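Local atomic coordinates of adenosine kinase (Sinorhizobium meliloti, PDB entry 3UBO), a protein that probably transfers a phosphate from ATP to adenosine, as a pfkB-family kinase that here holds adenosine and ADP together. Residues A[63-68]-A[278-283]; A[160-165]-A[200-205]; A[213-218]-A[285-290]. All blocks are in the same frame, centred on the assembly; numbering follows the deposited sequence.

Interaction 1: A[63-68]-A[278-283]; sequences AGNTAA and AGDLYA. With ADN (adenosine), chain C; ADP (adenosine-5'-diphosphate), chain D.
N65 and D280 face each other between two helices whose axes come within 7.8 Å, and the tight part of the contact is polar. N65 ND2 donates to D280 OD2 at 3.1 Å in a nearly straight bond (171°) that runs in the amide plane and lands on the anti lone pair of the carboxylate. A second bond from N65 ND2, to O3' of adenosine at 3.0 Å, ties the ribose to the same pair, while R317 holds N65 OD1 and S62 holds D280 OD1. At the next residue, T66 OG1, set anti to its carbonyl carbon (chi1 -66°), donates to the backbone D280 O at 2.7 Å. This is the start of helix 278-290, where A278, G279 and D280 close the Gly-Ala-Gly-Asp signature of pfkB kinases; related enzymes use this aspartate as catalytic base. With an alanine in place of D280, the N65 amide and the S62 hydroxyl would each probably lose a partner, and the amide would be less firmly set for the ribose. The packing is looser past T66, where CG2 only approaches A283 CB at 4.3 Å. Partly exposed G279 lies instead against ADP, its CA 3.4 Å from O2B.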
# COMPACT_ATOMS: atom_id res chain seq x y z
N ALA A 63 -13.43 9.96 -7.82
CA ALA A 63 -13.00 11.31 -8.09
C ALA A 63 -11.64 11.68 -7.52
O ALA A 63 -10.90 12.47 -8.11
CB ALA A 63 -14.02 12.31 -7.59
N GLY A 64 -11.25 11.14 -6.38
CA GLY A 64 -9.99 11.57 -5.80
C GLY A 64 -8.83 11.05 -6.62
O GLY A 64 -7.72 11.64 -6.58
N ASN A 65 -9.08 9.96 -7.36
CA ASN A 65 -8.08 9.29 -8.11
C ASN A 65 -7.87 10.12 -9.37
O ASN A 65 -6.74 10.45 -9.77
CB ASN A 65 -8.53 7.84 -8.45
CG ASN A 65 -8.44 6.87 -7.26
OD1 ASN A 65 -7.68 7.09 -6.27
ND2 ASN A 65 -9.22 5.77 -7.37
N THR A 66 -9.00 10.49 -9.98
CA THR A 66 -8.99 11.22 -11.23
C THR A 66 -8.21 12.54 -10.99
O THR A 66 -7.55 13.01 -11.87
CB THR A 66 -10.40 11.49 -11.69
OG1 THR A 66 -11.07 10.26 -12.03
CG2 THR A 66 -10.34 12.35 -12.85
N ALA A 67 -8.25 13.11 -9.80
CA ALA A 67 -7.44 14.34 -9.51
C ALA A 67 -5.96 14.13 -9.22
O ALA A 67 -5.12 14.97 -9.63
CB ALA A 67 -8.08 15.22 -8.36
N ALA A 68 -5.61 13.07 -8.46
CA ALA A 68 -4.21 12.59 -8.41
C ALA A 68 -3.74 12.29 -9.85
O ALA A 68 -2.61 12.57 -10.16
CB ALA A 68 -3.98 11.37 -7.48
N ALA A 278 -9.12 2.31 -13.12
CA ALA A 278 -8.95 2.51 -14.54
C ALA A 278 -9.80 3.66 -15.05
O ALA A 278 -9.29 4.69 -15.39
CB ALA A 278 -9.29 1.27 -15.27
N GLY A 279 -11.10 3.48 -15.09
CA GLY A 279 -11.98 4.53 -15.54
C GLY A 279 -11.62 5.85 -14.93
O GLY A 279 -11.83 6.88 -15.51
N ASP A 280 -11.07 5.82 -13.74
CA ASP A 280 -10.74 7.04 -13.04
C ASP A 280 -9.55 7.68 -13.68
O ASP A 280 -9.44 8.88 -13.71
CB ASP A 280 -10.40 6.78 -11.58
CG ASP A 280 -11.50 6.13 -10.84
OD1 ASP A 280 -12.62 6.11 -11.34
OD2 ASP A 280 -11.23 5.62 -9.75
N LEU A 281 -8.64 6.88 -14.18
CA LEU A 281 -7.44 7.44 -14.73
C LEU A 281 -7.56 7.62 -16.22
O LEU A 281 -6.77 8.29 -16.83
CB LEU A 281 -6.25 6.60 -14.35
CG LEU A 281 -5.56 7.27 -13.18
CD1 LEU A 281 -5.73 6.53 -11.92
CD2 LEU A 281 -4.15 7.55 -13.47
N TYR A 282 -8.58 7.03 -16.79
CA TYR A 282 -8.89 7.30 -18.16
C TYR A 282 -9.38 8.74 -18.30
O TYR A 282 -9.01 9.47 -19.20
CB TYR A 282 -9.96 6.37 -18.64
CG TYR A 282 -10.37 6.70 -20.03
CD1 TYR A 282 -11.35 7.62 -20.28
CD2 TYR A 282 -9.75 6.10 -21.10
CE1 TYR A 282 -11.72 7.90 -21.55
CE2 TYR A 282 -10.11 6.39 -22.35
CZ TYR A 282 -11.08 7.28 -22.58
OH TYR A 282 -11.42 7.56 -23.86
N ALA A 283 -10.23 9.13 -17.38
CA ALA A 283 -10.78 10.44 -17.37
C ALA A 283 -9.75 11.44 -16.94
O ALA A 283 -9.82 12.57 -17.30
CB ALA A 283 -11.93 10.47 -16.43
O5' ADN C . -13.12 2.93 -9.44
C5' ADN C . -11.89 2.96 -8.64
C4' ADN C . -12.07 3.52 -7.19
O4' ADN C . -13.43 3.48 -6.73
C3' ADN C . -11.23 3.11 -5.87
O3' ADN C . -9.91 3.51 -5.60
C2' ADN C . -12.23 3.46 -4.71
O2' ADN C . -11.70 4.28 -3.64
C1' ADN C . -13.35 4.04 -5.47
N9 ADN C . -14.66 3.79 -4.79
C8 ADN C . -15.29 2.58 -4.36
N7 ADN C . -16.60 2.86 -3.90
C5 ADN C . -16.78 4.25 -4.06
C6 ADN C . -17.87 5.11 -3.76
N6 ADN C . -19.11 4.62 -3.21
N1 ADN C . -17.72 6.52 -4.06
C2 ADN C . -16.51 7.01 -4.64
N3 ADN C . -15.40 6.18 -4.95
C4 ADN C . -15.57 4.82 -4.63
PB ADP D . -14.12 0.57 -15.80
O1B ADP D . -15.25 -0.41 -15.09
O2B ADP D . -14.47 2.21 -15.86
O3B ADP D . -12.79 0.40 -15.15
PA ADP D . -13.35 -0.28 -18.68
O1A ADP D . -13.62 -1.87 -19.00
O2A ADP D . -13.93 0.54 -19.75
O3A ADP D . -14.28 -0.22 -17.27
O5' ADP D . -11.74 0.18 -18.54
C5' ADP D . -11.41 1.55 -18.34
C4' ADP D . -10.11 1.97 -19.11
O4' ADP D . -8.80 1.41 -18.65
C3' ADP D . -10.04 1.64 -20.69
O3' ADP D . -10.86 2.35 -21.61
C2' ADP D . -8.57 1.39 -20.99
O2' ADP D . -7.72 2.45 -21.45
C1' ADP D . -8.19 0.67 -19.73
N9 ADP D . -8.50 -0.80 -19.74
C8 ADP D . -9.55 -1.46 -19.14
N7 ADP D . -9.44 -2.89 -19.41
C5 ADP D . -8.28 -3.08 -20.23
C6 ADP D . -7.66 -4.29 -20.80
N6 ADP D . -8.24 -5.62 -20.52
N1 ADP D . -6.52 -4.18 -21.53
C2 ADP D . -5.92 -2.92 -21.74
N3 ADP D . -6.52 -1.72 -21.21
C4 ADP D . -7.68 -1.83 -20.45

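Interaction 2: A[160-165]-A[200-205]; sequences YLWDPP and SEFLEL. With ADN (adenosine), chain C.
W162 receives three side chains from helix 199-207, and the order in which they arrive shows how one flat indole can gather three side chains of a helix. E201 comes first: only its aliphatic part is used, CB lying 3.8 Å from W162 CD1 and the next carbon, CG, following close by. Its chain bends at chi2 (99°), and the carboxylate, turned nearly perpendicular to the indole, has a long, weak ion pair with K168. F202 follows with the central contact, an edge-to-face aromatic pair. Its CE1 edge stands over one face of the indole, 3.9 Å from W162 CG, with the planes at 79°. A turn further from E201, L205 sets CD1 4.0 Å from W162 CZ2, at the benzene end of the indole. F202 and L205 also touch M187 of strand 184-188, so the helix is packed on the central sheet as well as on the loop that follows strand 152-158. Y198 adds a further edge-to-face pair to W162. At the start of the same loop, the Y160 ring lays one face against the adenine of adenosine around C6. D163 of the loop adds polar ties to R197 and Y198, just ahead of the helix. Since the contact across the two segments is made without a hydrogen bond, its own fit depends on apolar surface and ring geometry.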
# COMPACT_ATOMS: atom_id res chain seq x y z
N TYR A 160 -21.49 8.51 -7.72
CA TYR A 160 -21.37 7.84 -6.42
C TYR A 160 -21.85 8.70 -5.24
O TYR A 160 -21.96 8.20 -4.12
CB TYR A 160 -19.91 7.44 -6.12
CG TYR A 160 -19.46 6.12 -6.69
CD1 TYR A 160 -18.13 5.93 -7.09
CD2 TYR A 160 -20.35 5.07 -6.85
CE1 TYR A 160 -17.71 4.75 -7.67
CE2 TYR A 160 -19.92 3.88 -7.42
CZ TYR A 160 -18.59 3.73 -7.82
OH TYR A 160 -18.14 2.54 -8.36
N LEU A 161 -22.04 10.00 -5.53
CA LEU A 161 -22.26 11.06 -4.56
C LEU A 161 -23.74 11.20 -4.32
O LEU A 161 -24.17 11.89 -3.41
CB LEU A 161 -21.76 12.39 -5.09
CG LEU A 161 -20.30 12.77 -4.81
CD1 LEU A 161 -20.08 14.23 -5.16
CD2 LEU A 161 -19.88 12.49 -3.38
N TRP A 162 -24.52 10.56 -5.16
CA TRP A 162 -25.93 10.50 -4.87
C TRP A 162 -26.26 9.74 -3.58
O TRP A 162 -27.18 10.15 -2.85
CB TRP A 162 -26.77 10.13 -6.11
CG TRP A 162 -27.10 11.42 -6.78
CD1 TRP A 162 -28.36 11.93 -7.05
CD2 TRP A 162 -26.16 12.48 -7.13
NE1 TRP A 162 -28.25 13.22 -7.57
CE2 TRP A 162 -26.92 13.58 -7.63
CE3 TRP A 162 -24.75 12.60 -7.06
CZ2 TRP A 162 -26.32 14.78 -8.07
CZ3 TRP A 162 -24.14 13.80 -7.49
CH2 TRP A 162 -24.94 14.87 -8.01
N ASP A 163 -25.46 8.72 -3.25
CA ASP A 163 -25.70 7.84 -2.10
C ASP A 163 -25.75 8.58 -0.78
O ASP A 163 -26.73 8.41 -0.03
CB ASP A 163 -24.68 6.67 -2.04
CG ASP A 163 -24.96 5.60 -3.08
OD1 ASP A 163 -26.16 5.30 -3.28
OD2 ASP A 163 -24.00 5.10 -3.74
N PRO A 164 -24.72 9.39 -0.47
CA PRO A 164 -24.84 10.13 0.79
C PRO A 164 -26.10 11.02 0.79
O PRO A 164 -26.93 10.98 -0.14
CB PRO A 164 -23.53 10.95 0.88
CG PRO A 164 -22.67 10.54 -0.19
CD PRO A 164 -23.37 9.49 -1.05
N PRO A 165 -26.28 11.81 1.85
CA PRO A 165 -27.60 12.46 1.89
C PRO A 165 -27.62 13.82 1.11
O PRO A 165 -28.49 14.04 0.23
CB PRO A 165 -27.85 12.67 3.39
CG PRO A 165 -26.64 12.10 4.12
CD PRO A 165 -25.53 11.96 3.10
N SER A 200 -32.75 8.50 -13.09
CA SER A 200 -33.52 9.67 -13.40
C SER A 200 -32.78 10.88 -12.90
O SER A 200 -32.55 11.79 -13.69
CB SER A 200 -34.88 9.57 -12.74
OG SER A 200 -34.69 9.50 -11.35
N GLU A 201 -32.38 10.91 -11.62
CA GLU A 201 -31.60 12.04 -11.09
C GLU A 201 -30.45 12.41 -12.01
O GLU A 201 -30.14 13.60 -12.18
CB GLU A 201 -31.04 11.80 -9.68
CG GLU A 201 -32.03 12.00 -8.53
CD GLU A 201 -32.62 10.68 -8.04
OE1 GLU A 201 -32.73 9.72 -8.86
OE2 GLU A 201 -32.97 10.61 -6.83
N PHE A 202 -29.84 11.39 -12.61
CA PHE A 202 -28.67 11.51 -13.46
C PHE A 202 -29.05 12.22 -14.79
O PHE A 202 -28.54 13.32 -15.05
CB PHE A 202 -27.98 10.12 -13.67
CG PHE A 202 -27.04 9.69 -12.52
CD1 PHE A 202 -26.98 10.41 -11.31
CD2 PHE A 202 -26.25 8.53 -12.64
CE1 PHE A 202 -26.09 9.98 -10.27
CE2 PHE A 202 -25.37 8.09 -11.61
CZ PHE A 202 -25.28 8.79 -10.45
N LEU A 203 -29.95 11.62 -15.59
CA LEU A 203 -30.54 12.24 -16.82
C LEU A 203 -30.94 13.74 -16.75
O LEU A 203 -30.46 14.60 -17.50
CB LEU A 203 -31.74 11.41 -17.29
CG LEU A 203 -31.43 10.02 -17.83
CD1 LEU A 203 -32.68 9.27 -18.10
CD2 LEU A 203 -30.67 10.16 -19.13
N GLU A 204 -31.85 14.03 -15.85
CA GLU A 204 -32.32 15.39 -15.65
C GLU A 204 -31.16 16.29 -15.25
O GLU A 204 -31.10 17.50 -15.55
CB GLU A 204 -33.40 15.40 -14.55
CG GLU A 204 -33.61 16.74 -13.84
CD GLU A 204 -34.23 17.81 -14.74
OE1 GLU A 204 -34.87 17.44 -15.78
OE2 GLU A 204 -34.05 19.01 -14.40
N LEU A 205 -30.23 15.70 -14.53
CA LEU A 205 -29.06 16.43 -14.16
C LEU A 205 -28.22 16.72 -15.43
O LEU A 205 -27.53 17.73 -15.49
CB LEU A 205 -28.35 15.67 -13.05
CG LEU A 205 -26.91 15.89 -12.69
CD1 LEU A 205 -26.81 16.81 -11.48
CD2 LEU A 205 -26.33 14.50 -12.41
O5' ADN C . -13.12 2.93 -9.44
C5' ADN C . -11.89 2.96 -8.64
C4' ADN C . -12.07 3.52 -7.19
O4' ADN C . -13.43 3.48 -6.73
C3' ADN C . -11.23 3.11 -5.87
O3' ADN C . -9.91 3.51 -5.60
C2' ADN C . -12.23 3.46 -4.71
O2' ADN C . -11.70 4.28 -3.64
C1' ADN C . -13.35 4.04 -5.47
N9 ADN C . -14.66 3.79 -4.79
C8 ADN C . -15.29 2.58 -4.36
N7 ADN C . -16.60 2.86 -3.90
C5 ADN C . -16.78 4.25 -4.06
C6 ADN C . -17.87 5.11 -3.76
N6 ADN C . -19.11 4.62 -3.21
N1 ADN C . -17.72 6.52 -4.06
C2 ADN C . -16.51 7.01 -4.64
N3 ADN C . -15.40 6.18 -4.95
C4 ADN C . -15.57 4.82 -4.63

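Interaction 3: A[213-218]-A[285-290]; sequences IVFANR and GFLFGY. With ADP (adenosine-5'-diphosphate), chain D.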
# COMPACT_ATOMS: atom_id res chain seq x y z
N ILE A 213 -20.17 17.39 -19.54
CA ILE A 213 -19.46 16.16 -19.99
C ILE A 213 -19.77 14.87 -19.18
O ILE A 213 -19.83 14.88 -17.93
CB ILE A 213 -17.93 16.40 -19.96
CG1 ILE A 213 -17.56 17.70 -20.69
CG2 ILE A 213 -17.19 15.22 -20.55
CD1 ILE A 213 -16.29 18.37 -20.21
N VAL A 214 -19.98 13.76 -19.90
CA VAL A 214 -20.30 12.48 -19.25
C VAL A 214 -19.29 11.34 -19.50
O VAL A 214 -19.20 10.84 -20.65
CB VAL A 214 -21.70 12.03 -19.67
CG1 VAL A 214 -21.92 10.55 -19.38
CG2 VAL A 214 -22.70 12.87 -18.96
N PHE A 215 -18.51 10.93 -18.49
CA PHE A 215 -17.68 9.69 -18.61
C PHE A 215 -18.44 8.48 -18.05
O PHE A 215 -19.13 8.61 -17.01
CB PHE A 215 -16.34 9.79 -17.88
CG PHE A 215 -15.47 10.93 -18.32
CD1 PHE A 215 -14.34 10.69 -19.09
CD2 PHE A 215 -15.77 12.26 -17.94
CE1 PHE A 215 -13.52 11.72 -19.48
CE2 PHE A 215 -14.96 13.31 -18.36
CZ PHE A 215 -13.82 13.02 -19.15
N ALA A 216 -18.33 7.35 -18.74
CA ALA A 216 -18.99 6.11 -18.38
C ALA A 216 -18.28 4.85 -19.00
O ALA A 216 -17.48 4.96 -19.97
CB ALA A 216 -20.42 6.17 -18.82
N ASN A 217 -18.56 3.66 -18.47
CA ASN A 217 -18.06 2.48 -19.17
C ASN A 217 -19.26 1.92 -19.94
O ASN A 217 -20.36 2.46 -19.82
CB ASN A 217 -17.35 1.46 -18.24
CG ASN A 217 -18.27 0.94 -17.12
OD1 ASN A 217 -19.45 0.70 -17.34
ND2 ASN A 217 -17.70 0.74 -15.93
N ARG A 218 -19.07 0.89 -20.74
CA ARG A 218 -20.13 0.40 -21.57
C ARG A 218 -21.35 -0.07 -20.78
O ARG A 218 -22.44 0.37 -21.06
CB ARG A 218 -19.58 -0.68 -22.45
CG ARG A 218 -20.59 -1.43 -23.21
CD ARG A 218 -19.89 -2.62 -23.86
NE ARG A 218 -20.64 -3.13 -24.99
CZ ARG A 218 -20.26 -2.97 -26.25
NH1 ARG A 218 -19.12 -2.31 -26.54
NH2 ARG A 218 -21.01 -3.48 -27.24
N GLY A 285 -6.59 11.43 -17.66
CA GLY A 285 -5.75 11.73 -18.78
C GLY A 285 -6.54 12.51 -19.78
O GLY A 285 -6.08 13.49 -20.33
N PHE A 286 -7.76 12.08 -20.02
CA PHE A 286 -8.57 12.77 -20.97
C PHE A 286 -8.72 14.27 -20.66
O PHE A 286 -8.60 15.12 -21.49
CB PHE A 286 -9.87 12.05 -21.03
CG PHE A 286 -10.80 12.62 -21.98
CD1 PHE A 286 -11.20 13.93 -21.87
CD2 PHE A 286 -11.31 11.85 -23.01
CE1 PHE A 286 -12.12 14.50 -22.78
CE2 PHE A 286 -12.22 12.39 -23.95
CZ PHE A 286 -12.63 13.73 -23.81
N LEU A 287 -8.94 14.59 -19.41
CA LEU A 287 -9.18 15.96 -19.03
C LEU A 287 -7.87 16.75 -18.98
O LEU A 287 -7.87 18.00 -19.09
CB LEU A 287 -9.88 16.03 -17.66
CG LEU A 287 -11.28 15.42 -17.46
CD1 LEU A 287 -11.84 15.72 -16.06
CD2 LEU A 287 -12.31 15.83 -18.50
N PHE A 288 -6.76 16.04 -18.79
CA PHE A 288 -5.47 16.69 -18.87
C PHE A 288 -5.29 17.14 -20.30
O PHE A 288 -4.69 18.18 -20.56
CB PHE A 288 -4.33 15.70 -18.62
CG PHE A 288 -2.98 16.29 -18.87
CD1 PHE A 288 -2.47 17.28 -18.03
CD2 PHE A 288 -2.21 15.86 -19.94
CE1 PHE A 288 -1.22 17.82 -18.27
CE2 PHE A 288 -0.93 16.39 -20.18
CZ PHE A 288 -0.44 17.38 -19.36
N GLY A 289 -5.77 16.32 -21.22
CA GLY A 289 -5.73 16.68 -22.62
C GLY A 289 -6.69 17.84 -22.89
O GLY A 289 -6.30 18.95 -23.28
N TYR A 290 -7.95 17.55 -22.65
CA TYR A 290 -9.03 18.51 -22.82
C TYR A 290 -8.87 19.95 -22.23
O TYR A 290 -9.45 20.90 -22.75
CB TYR A 290 -10.28 17.86 -22.27
CG TYR A 290 -11.51 18.59 -22.61
CD1 TYR A 290 -12.20 18.30 -23.80
CD2 TYR A 290 -12.01 19.60 -21.76
CE1 TYR A 290 -13.38 18.98 -24.13
CE2 TYR A 290 -13.16 20.30 -22.07
CZ TYR A 290 -13.86 19.99 -23.26
OH TYR A 290 -15.01 20.68 -23.57
PB ADP D . -14.12 0.57 -15.80
O1B ADP D . -15.25 -0.41 -15.09
O2B ADP D . -14.47 2.21 -15.86
O3B ADP D . -12.79 0.40 -15.15
PA ADP D . -13.35 -0.28 -18.68
O1A ADP D . -13.62 -1.87 -19.00
O2A ADP D . -13.93 0.54 -19.75
O3A ADP D . -14.28 -0.22 -17.27
O5' ADP D . -11.74 0.18 -18.54
C5' ADP D . -11.41 1.55 -18.34
C4' ADP D . -10.11 1.97 -19.11
O4' ADP D . -8.80 1.41 -18.65
C3' ADP D . -10.04 1.64 -20.69
O3' ADP D . -10.86 2.35 -21.61
C2' ADP D . -8.57 1.39 -20.99
O2' ADP D . -7.72 2.45 -21.45
C1' ADP D . -8.19 0.67 -19.73
N9 ADP D . -8.50 -0.80 -19.74
C8 ADP D . -9.55 -1.46 -19.14
N7 ADP D . -9.44 -2.89 -19.41
C5 ADP D . -8.28 -3.08 -20.23
C6 ADP D . -7.66 -4.29 -20.80
N6 ADP D . -8.24 -5.62 -20.52
N1 ADP D . -6.52 -4.18 -21.53
C2 ADP D . -5.92 -2.92 -21.74
N3 ADP D . -6.52 -1.72 -21.21
C4 ADP D . -7.68 -1.83 -20.45
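Strand 213-217 belongs to the central parallel sheet of this ribokinase-like alpha/beta fold, where it packs on the second half of helix 278-290 and delivers its C-terminal end to the nucleotide. The helix runs roughly antiparallel to the strand (153° between directions) at an axis distance of 12.0 Å. I213 and F215, two residues apart, point to the helix.

F215 has the largest share of the contact. Its ring enters edge first between two helix side chains. The CE1 corner stands over one face of the F286 ring, 3.8 Å from F286 CG, in a T-shaped pair whose planes meet at 84°. With CG anti to the backbone N (chi1 -179°), the F286 side chain extends toward the strand. The tip of F215, CZ, meets the CD2 methyl of L287, which also lies near the plane of the phenyl ring. At the other end of the contact I213 reaches out with CD1 to Y290 CE2, 4.1 Å away, while the Y290 hydroxyl is hydrogen-bonded to E184 at the start of the neighbouring strand 184-188. C299 of helix 296-311 touches both F286 and Y290, so helix 296-311 borders the same patch.

Beyond this apolar patch the strand finishes at N217, the N-cap of helix 218-224. N217 OD1 caps a backbone N of that helix, and E220 accepts from the N217 backbone N in return. The other half of the same amide faces the nucleotide: N217 ND2 makes a weak, bent hydrogen bond of 2.8 Å to the beta-phosphate oxygen O1B of ADP, with 125° at the hydrogen.

Interactions 1 and 3 are core contacts that share helix 278-290: its first turns face 63-68 and the bound ligands, its later turns the sheet. They meet directly, A283 CB lying 3.6 Å from F215 CD1, and both also border ADP. Interaction 2 is partly buried and further out, its centre about 19 Å from each of the others, though it touches adenosine as interaction 1 does; helix 199-207 leads along the chain into strand 213-217. Chemistry follows place. Between the adenosine and ADP sites, interaction 1 relies on hydrogen bonds, whereas interaction 2 joins a helix to a loop and interaction 3 a helix to a strand, each through an edge-to-face aromatic pair flanked by aliphatic carbons.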